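Local coordinates for protein CDA peptide synthetase I (Streptomyces coelicolor, PDB 5DU9) that is part of a nonribosomal peptide synthetase, represented here by its condensation domain, at residues Arg214-Trp217 with Thr218-Thr222; Tyr170-Leu173 with Ala174-Arg178. The protein carries 1 engineered substitution. One frame throughout, in Å; residues are numbered along the deposited sequence.

Interaction 1 of 2, residues Arg214-Trp217 with Thr218-Thr222; sequences RAYW and TGLFT
The carbonyl oxygen of R214 is held twice by T218. The amide T218 N reaches it at 3.0 Å with an N-H...O angle of 165°, the regular bond of a helical turn, and the hydroxyl T218 OG1 donates to the same R214 O at 2.8 Å. The two donors come from opposite faces of the carbonyl plane. With chi1 at 54°, OG1 sits between the backbone N and carbonyl carbon of T218 and is turned back over the preceding turn. Threonine suits the place because its short side chain can satisfy its own hydroxyl on the helix, leaving CG2 beside the aliphatic part of R214.

The i to i+4 ladder continues with G219 N to A215 O and then weakens. L220 N bonds to Y216 O at 3.3 Å and only weakly to W217 O, while F221 N turns to T218 O. This is the last part of helix 208-220 in the condensation domain, packed against strand 311-318 and helix 347-354.

Apolar groups fill in around these bonds. L220 CD1 lies 3.6 Å from Y216 CZ and also comes obliquely to W217 CZ3, at 4.1 Å. The F221 ring lies alongside W217, its CE2 at the indole edge 4.0 Å from CE3, and its own edge faces W217 O. Large flat rings suit this inward side, where both residues are buried. The polar ends look beyond the turn: W217 NE1 donates to H342 O, whereas R214 NE forms a salt bridge with E353.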
ATOM      1  N   ARG A 214      -6.180  17.218  16.410  1.00 20.50           N
ATOM      2  CA  ARG A 214      -7.607  17.260  16.118  1.00 21.19           C
ATOM      3  C   ARG A 214      -8.010  18.652  15.639  1.00 23.49           C
ATOM      4  O   ARG A 214      -8.726  18.803  14.649  1.00 24.93           O
ATOM      5  CB  ARG A 214      -8.413  16.873  17.358  1.00 25.37           C
ATOM      6  CG  ARG A 214      -9.910  16.761  17.129  1.00 25.57           C
ATOM      7  CD  ARG A 214     -10.638  16.518  18.442  1.00 30.63           C
ATOM      8  NE  ARG A 214     -12.088  16.616  18.306  1.00 40.74           N
ATOM      9  CZ  ARG A 214     -12.933  16.681  19.332  1.00 49.76           C
ATOM     10  NH1 ARG A 214     -12.477  16.664  20.577  1.00 55.89           N
ATOM     11  NH2 ARG A 214     -14.237  16.769  19.112  1.00 47.97           N
ATOM     12  N   ALA A 215      -7.534  19.668  16.347  1.00 22.70           N
ATOM     13  CA  ALA A 215      -7.839  21.051  16.006  1.00 23.57           C
ATOM     14  C   ALA A 215      -7.260  21.425  14.645  1.00 23.86           C
ATOM     15  O   ALA A 215      -7.911  22.109  13.850  1.00 26.68           O
ATOM     16  CB  ALA A 215      -7.305  21.984  17.079  1.00 26.12           C
ATOM     17  N   TYR A 216      -6.034  20.984  14.383  1.00 23.12           N
ATOM     18  CA  TYR A 216      -5.386  21.267  13.105  1.00 20.22           C
ATOM     19  C   TYR A 216      -6.204  20.734  11.939  1.00 21.51           C
ATOM     20  O   TYR A 216      -6.490  21.457  10.985  1.00 20.97           O
ATOM     21  CB  TYR A 216      -3.983  20.659  13.052  1.00 20.70           C
ATOM     22  CG  TYR A 216      -3.357  20.729  11.673  1.00 19.86           C
ATOM     23  CD1 TYR A 216      -2.782  21.904  11.211  1.00 20.81           C
ATOM     24  CD2 TYR A 216      -3.349  19.621  10.832  1.00 16.85           C
ATOM     25  CE1 TYR A 216      -2.215  21.976   9.953  1.00 21.10           C
ATOM     26  CE2 TYR A 216      -2.780  19.681   9.571  1.00 16.55           C
ATOM     27  CZ  TYR A 216      -2.216  20.861   9.138  1.00 19.04           C
ATOM     28  OH  TYR A 216      -1.654  20.926   7.888  1.00 19.33           O
ATOM     29  N   TRP A 217      -6.584  19.466  12.022  1.00 19.17           N
ATOM     30  CA  TRP A 217      -7.242  18.807  10.902  1.00 18.80           C
ATOM     31  C   TRP A 217      -8.675  19.284  10.704  1.00 20.17           C
ATOM     32  O   TRP A 217      -9.110  19.488   9.572  1.00 20.76           O
ATOM     33  CB  TRP A 217      -7.211  17.291  11.092  1.00 17.90           C
ATOM     34  CG  TRP A 217      -5.873  16.721  10.776  1.00 18.41           C
ATOM     35  CD1 TRP A 217      -4.985  16.162  11.650  1.00 16.34           C
ATOM     36  CD2 TRP A 217      -5.252  16.680   9.489  1.00 15.67           C
ATOM     37  NE1 TRP A 217      -3.853  15.764  10.981  1.00 15.26           N
ATOM     38  CE2 TRP A 217      -3.992  16.070   9.653  1.00 14.82           C
ATOM     39  CE3 TRP A 217      -5.639  17.093   8.210  1.00 15.55           C
ATOM     40  CZ2 TRP A 217      -3.120  15.868   8.592  1.00 14.80           C
ATOM     41  CZ3 TRP A 217      -4.770  16.881   7.155  1.00 15.70           C
ATOM     42  CH2 TRP A 217      -3.527  16.282   7.353  1.00 14.47           C
ATOM     43  N   THR A 218      -9.411  19.471  11.792  1.00 21.80           N
ATOM     44  CA  THR A 218     -10.786  19.942  11.671  1.00 22.40           C
ATOM     45  C   THR A 218     -10.801  21.368  11.132  1.00 27.83           C
ATOM     46  O   THR A 218     -11.669  21.727  10.337  1.00 25.86           O
ATOM     47  CB  THR A 218     -11.536  19.882  13.008  1.00 25.82           C
ATOM     48  OG1 THR A 218     -10.798  20.582  14.017  1.00 30.23           O
ATOM     49  CG2 THR A 218     -11.741  18.438  13.433  1.00 23.94           C
ATOM     50  N   GLY A 219      -9.825  22.168  11.547  1.00 25.91           N
ATOM     51  CA  GLY A 219      -9.722  23.546  11.094  1.00 23.73           C
ATOM     52  C   GLY A 219      -9.541  23.665   9.593  1.00 25.42           C
ATOM     53  O   GLY A 219     -10.083  24.579   8.968  1.00 25.40           O
ATOM     54  N   LEU A 220      -8.784  22.736   9.014  1.00 22.21           N
ATOM     55  CA  LEU A 220      -8.501  22.740   7.578  1.00 21.12           C
ATOM     56  C   LEU A 220      -9.719  22.424   6.717  1.00 24.72           C
ATOM     57  O   LEU A 220      -9.751  22.771   5.535  1.00 23.09           O
ATOM     58  CB  LEU A 220      -7.403  21.722   7.242  1.00 22.11           C
ATOM     59  CG  LEU A 220      -5.934  22.046   7.528  1.00 27.71           C
ATOM     60  CD1 LEU A 220      -5.059  20.951   6.923  1.00 21.18           C
ATOM     61  CD2 LEU A 220      -5.530  23.409   6.988  1.00 28.98           C
ATOM     62  N   PHE A 221     -10.710  21.754   7.299  1.00 22.10           N
ATOM     63  CA  PHE A 221     -11.845  21.246   6.526  1.00 22.42           C
ATOM     64  C   PHE A 221     -13.197  21.678   7.086  1.00 25.47           C
ATOM     65  O   PHE A 221     -14.167  20.921   7.033  1.00 30.21           O
ATOM     66  CB  PHE A 221     -11.770  19.718   6.459  1.00 24.95           C
ATOM     67  CG  PHE A 221     -10.584  19.213   5.695  1.00 22.06           C
ATOM     68  CD1 PHE A 221     -10.657  19.030   4.327  1.00 24.80           C
ATOM     69  CD2 PHE A 221      -9.388  18.930   6.339  1.00 19.83           C
ATOM     70  CE1 PHE A 221      -9.566  18.571   3.613  1.00 22.97           C
ATOM     71  CE2 PHE A 221      -8.296  18.477   5.633  1.00 22.06           C
ATOM     72  CZ  PHE A 221      -8.384  18.295   4.266  1.00 23.22           C
ATOM     73  N   THR A 222     -13.263  22.900   7.608  1.00 27.81           N
ATOM     74  CA  THR A 222     -14.513  23.430   8.131  1.00 30.21           C
ATOM     75  C   THR A 222     -15.576  23.519   7.039  1.00 30.66           C
ATOM     76  O   THR A 222     -16.769  23.425   7.324  1.00 33.61           O
ATOM     77  CB  THR A 222     -14.321  24.825   8.763  1.00 28.04           C
ATOM     78  OG1 THR A 222     -13.617  25.682   7.854  1.00 27.65           O
ATOM     79  CG2 THR A 222     -13.536  24.720  10.063  1.00 34.18           C
TER

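Interaction 2 of 2, residues Tyr170-Leu173 with Ala174-Arg178; sequences YERL and AEVYR
R172 and E175 form an i to i+3 salt bridge on helix 163-182, which packs on strand 149-157 and helix 46-58 of the condensation domain. The R172 side chain leaves CB with CG anti to the backbone N (chi1 174°), then bends at chi2 (57°), so the chain runs along the helix toward the next turn. CD passes 3.7 Å from E175 OE1 and 4.0 Å from V176 CG2. NE meets that same methyl, and CZ lies 3.5 Å from it, with V176 CG2 centred over one face of the guanidinium. A beta-branched valine suits this spot: its methyl makes an apolar floor for the flat cation. NH2 is 3.8 Å from V176 CG2, while NH1 donates to E175 OE1 at 2.9 Å and also to P187 O. Glutamate, extended beyond CG, has the length to span the turn.

The backbone runs as regular i to i+4 bonds from A174 N to Y177 N. Small A174 fits where its CB faces V373, and the hydroxyls of the buried Y170 and Y177 hydrogen-bond to S36 OG and D45 N. E175 OE1 receives NH1 from above its carboxylate plane, which stands at 90° to the guanidinium.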
ATOM      1  N   TYR A 170       9.079 -10.119   2.807  1.00 15.95           N
ATOM      2  CA  TYR A 170       9.856 -10.626   1.677  1.00 19.26           C
ATOM      3  C   TYR A 170      11.342 -10.715   2.014  1.00 20.47           C
ATOM      4  O   TYR A 170      12.006 -11.696   1.681  1.00 22.24           O
ATOM      5  CB  TYR A 170       9.670  -9.736   0.448  1.00 16.95           C
ATOM      6  CG  TYR A 170       8.347  -9.869  -0.270  1.00 17.77           C
ATOM      7  CD1 TYR A 170       7.798 -11.112  -0.552  1.00 16.77           C
ATOM      8  CD2 TYR A 170       7.661  -8.740  -0.689  1.00 15.61           C
ATOM      9  CE1 TYR A 170       6.592 -11.225  -1.224  1.00 16.46           C
ATOM     10  CE2 TYR A 170       6.465  -8.839  -1.360  1.00 14.08           C
ATOM     11  CZ  TYR A 170       5.935 -10.085  -1.629  1.00 16.70           C
ATOM     12  OH  TYR A 170       4.735 -10.182  -2.296  1.00 18.23           O
ATOM     13  N   GLU A 171      11.863  -9.683   2.671  1.00 18.44           N
ATOM     14  CA  GLU A 171      13.271  -9.658   3.042  1.00 20.35           C
ATOM     15  C   GLU A 171      13.606 -10.799   3.995  1.00 20.16           C
ATOM     16  O   GLU A 171      14.641 -11.447   3.854  1.00 22.75           O
ATOM     17  CB  GLU A 171      13.646  -8.318   3.681  1.00 22.63           C
ATOM     18  CG  GLU A 171      13.684  -7.152   2.705  1.00 30.43           C
ATOM     19  CD  GLU A 171      14.570  -6.012   3.170  1.00 50.62           C
ATOM     20  OE1 GLU A 171      14.898  -5.957   4.374  1.00 48.62           O
ATOM     21  OE2 GLU A 171      14.937  -5.166   2.327  1.00 54.49           O
ATOM     22  N   ARG A 172      12.732 -11.043   4.965  1.00 19.52           N
ATOM     23  CA  ARG A 172      12.960 -12.116   5.931  1.00 22.91           C
ATOM     24  C   ARG A 172      12.881 -13.481   5.249  1.00 22.61           C
ATOM     25  O   ARG A 172      13.697 -14.368   5.513  1.00 24.49           O
ATOM     26  CB  ARG A 172      11.950 -12.037   7.078  1.00 21.94           C
ATOM     27  CG  ARG A 172      12.019 -13.200   8.060  1.00 21.38           C
ATOM     28  CD  ARG A 172      13.406 -13.354   8.663  1.00 23.55           C
ATOM     29  NE  ARG A 172      13.461 -14.438   9.641  1.00 25.10           N
ATOM     30  CZ  ARG A 172      14.587 -14.937  10.144  1.00 27.40           C
ATOM     31  NH1 ARG A 172      15.762 -14.460   9.759  1.00 29.75           N
ATOM     32  NH2 ARG A 172      14.538 -15.925  11.027  1.00 29.37           N
ATOM     33  N   LEU A 173      11.891 -13.641   4.376  1.00 19.94           N
ATOM     34  CA  LEU A 173      11.713 -14.888   3.639  1.00 20.18           C
ATOM     35  C   LEU A 173      12.973 -15.240   2.865  1.00 21.63           C
ATOM     36  O   LEU A 173      13.451 -16.376   2.914  1.00 24.38           O
ATOM     37  CB  LEU A 173      10.529 -14.782   2.678  1.00 20.80           C
ATOM     38  CG  LEU A 173      10.249 -16.024   1.829  1.00 23.41           C
ATOM     39  CD1 LEU A 173       9.735 -17.158   2.698  1.00 23.09           C
ATOM     40  CD2 LEU A 173       9.259 -15.708   0.719  1.00 24.22           C
ATOM     41  N   ALA A 174      13.508 -14.260   2.145  1.00 21.84           N
ATOM     42  CA  ALA A 174      14.714 -14.469   1.353  1.00 24.33           C
ATOM     43  C   ALA A 174      15.902 -14.808   2.245  1.00 30.35           C
ATOM     44  O   ALA A 174      16.692 -15.692   1.925  1.00 30.90           O
ATOM     45  CB  ALA A 174      15.013 -13.241   0.517  1.00 25.48           C
ATOM     46  N   GLU A 175      16.016 -14.109   3.370  1.00 24.94           N
ATOM     47  CA  GLU A 175      17.104 -14.339   4.313  1.00 27.43           C
ATOM     48  C   GLU A 175      17.118 -15.784   4.801  1.00 30.46           C
ATOM     49  O   GLU A 175      18.170 -16.423   4.842  1.00 32.23           O
ATOM     50  CB  GLU A 175      16.982 -13.387   5.505  1.00 27.59           C
ATOM     51  CG  GLU A 175      18.149 -13.456   6.474  1.00 35.29           C
ATOM     52  CD  GLU A 175      18.015 -12.465   7.611  1.00 38.98           C
ATOM     53  OE1 GLU A 175      16.905 -12.354   8.173  1.00 36.46           O
ATOM     54  OE2 GLU A 175      19.016 -11.794   7.939  1.00 42.69           O
ATOM     55  N   VAL A 176      15.948 -16.293   5.172  1.00 27.48           N
ATOM     56  CA  VAL A 176      15.833 -17.672   5.642  1.00 30.97           C
ATOM     57  C   VAL A 176      16.135 -18.652   4.510  1.00 32.08           C
ATOM     58  O   VAL A 176      16.829 -19.646   4.714  1.00 33.73           O
ATOM     59  CB  VAL A 176      14.428 -17.955   6.219  1.00 31.85           C
ATOM     60  CG1 VAL A 176      14.295 -19.412   6.649  1.00 33.27           C
ATOM     61  CG2 VAL A 176      14.145 -17.036   7.402  1.00 26.69           C
ATOM     62  N   TYR A 177      15.616 -18.363   3.320  1.00 27.94           N
ATOM     63  CA  TYR A 177      15.831 -19.224   2.156  1.00 28.76           C
ATOM     64  C   TYR A 177      17.316 -19.366   1.827  1.00 31.39           C
ATOM     65  O   TYR A 177      17.794 -20.466   1.529  1.00 32.84           O
ATOM     66  CB  TYR A 177      15.079 -18.678   0.939  1.00 28.52           C
ATOM     67  CG  TYR A 177      15.269 -19.501  -0.319  1.00 28.37           C
ATOM     68  CD1 TYR A 177      14.531 -20.659  -0.532  1.00 29.44           C
ATOM     69  CD2 TYR A 177      16.184 -19.120  -1.292  1.00 30.48           C
ATOM     70  CE1 TYR A 177      14.699 -21.417  -1.681  1.00 30.11           C
ATOM     71  CE2 TYR A 177      16.359 -19.871  -2.446  1.00 29.51           C
ATOM     72  CZ  TYR A 177      15.614 -21.019  -2.632  1.00 31.14           C
ATOM     73  OH  TYR A 177      15.780 -21.770  -3.774  1.00 32.48           O
ATOM     74  N   ARG A 178      18.045 -18.256   1.878  1.00 31.91           N
ATOM     75  CA  ARG A 178      19.475 -18.284   1.578  1.00 36.04           C
ATOM     76  C   ARG A 178      20.218 -19.172   2.569  1.00 43.14           C
ATOM     77  O   ARG A 178      21.107 -19.932   2.186  1.00 41.56           O
ATOM     78  CB  ARG A 178      20.070 -16.873   1.596  1.00 33.30           C
ATOM     79  CG  ARG A 178      19.619 -15.986   0.442  1.00 35.42           C
ATOM     80  CD  ARG A 178      20.482 -14.737   0.323  1.00 39.13           C
ATOM     81  NE  ARG A 178      20.624 -14.020   1.590  1.00 37.50           N
ATOM     82  CZ  ARG A 178      19.802 -13.066   2.023  1.00 35.38           C
ATOM     83  NH1 ARG A 178      18.749 -12.695   1.301  1.00 29.83           N
ATOM     84  NH2 ARG A 178      20.033 -12.477   3.188  1.00 34.34           N
TER
HETATM   85  O   HOH W   1      16.800 -10.597   2.461  1.00 29.00           O

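Both contacts, interactions 1 and 2, are local, made between residues three to five apart along a helix, 208-220 in one case and 163-182 in the other, on opposite sides of the chain's centre. Their own centres stand 44 Å apart and their nearest atoms about 28 Å, so neither touches the other. In sequence, 170-178 closes before 214-222 opens. The centre of interaction 1 is about 26 Å from the centre of the chain, that of interaction 2 about 21 Å; the first is partly exposed, the second largely buried. The pocket holding (2s)-2-amino-n-butyl-propanamide is lined by other residues, among them H158, R312 and E348. Strand 311-318 and helix 347-354, which interaction 1 packs against, also carry R312 and E348.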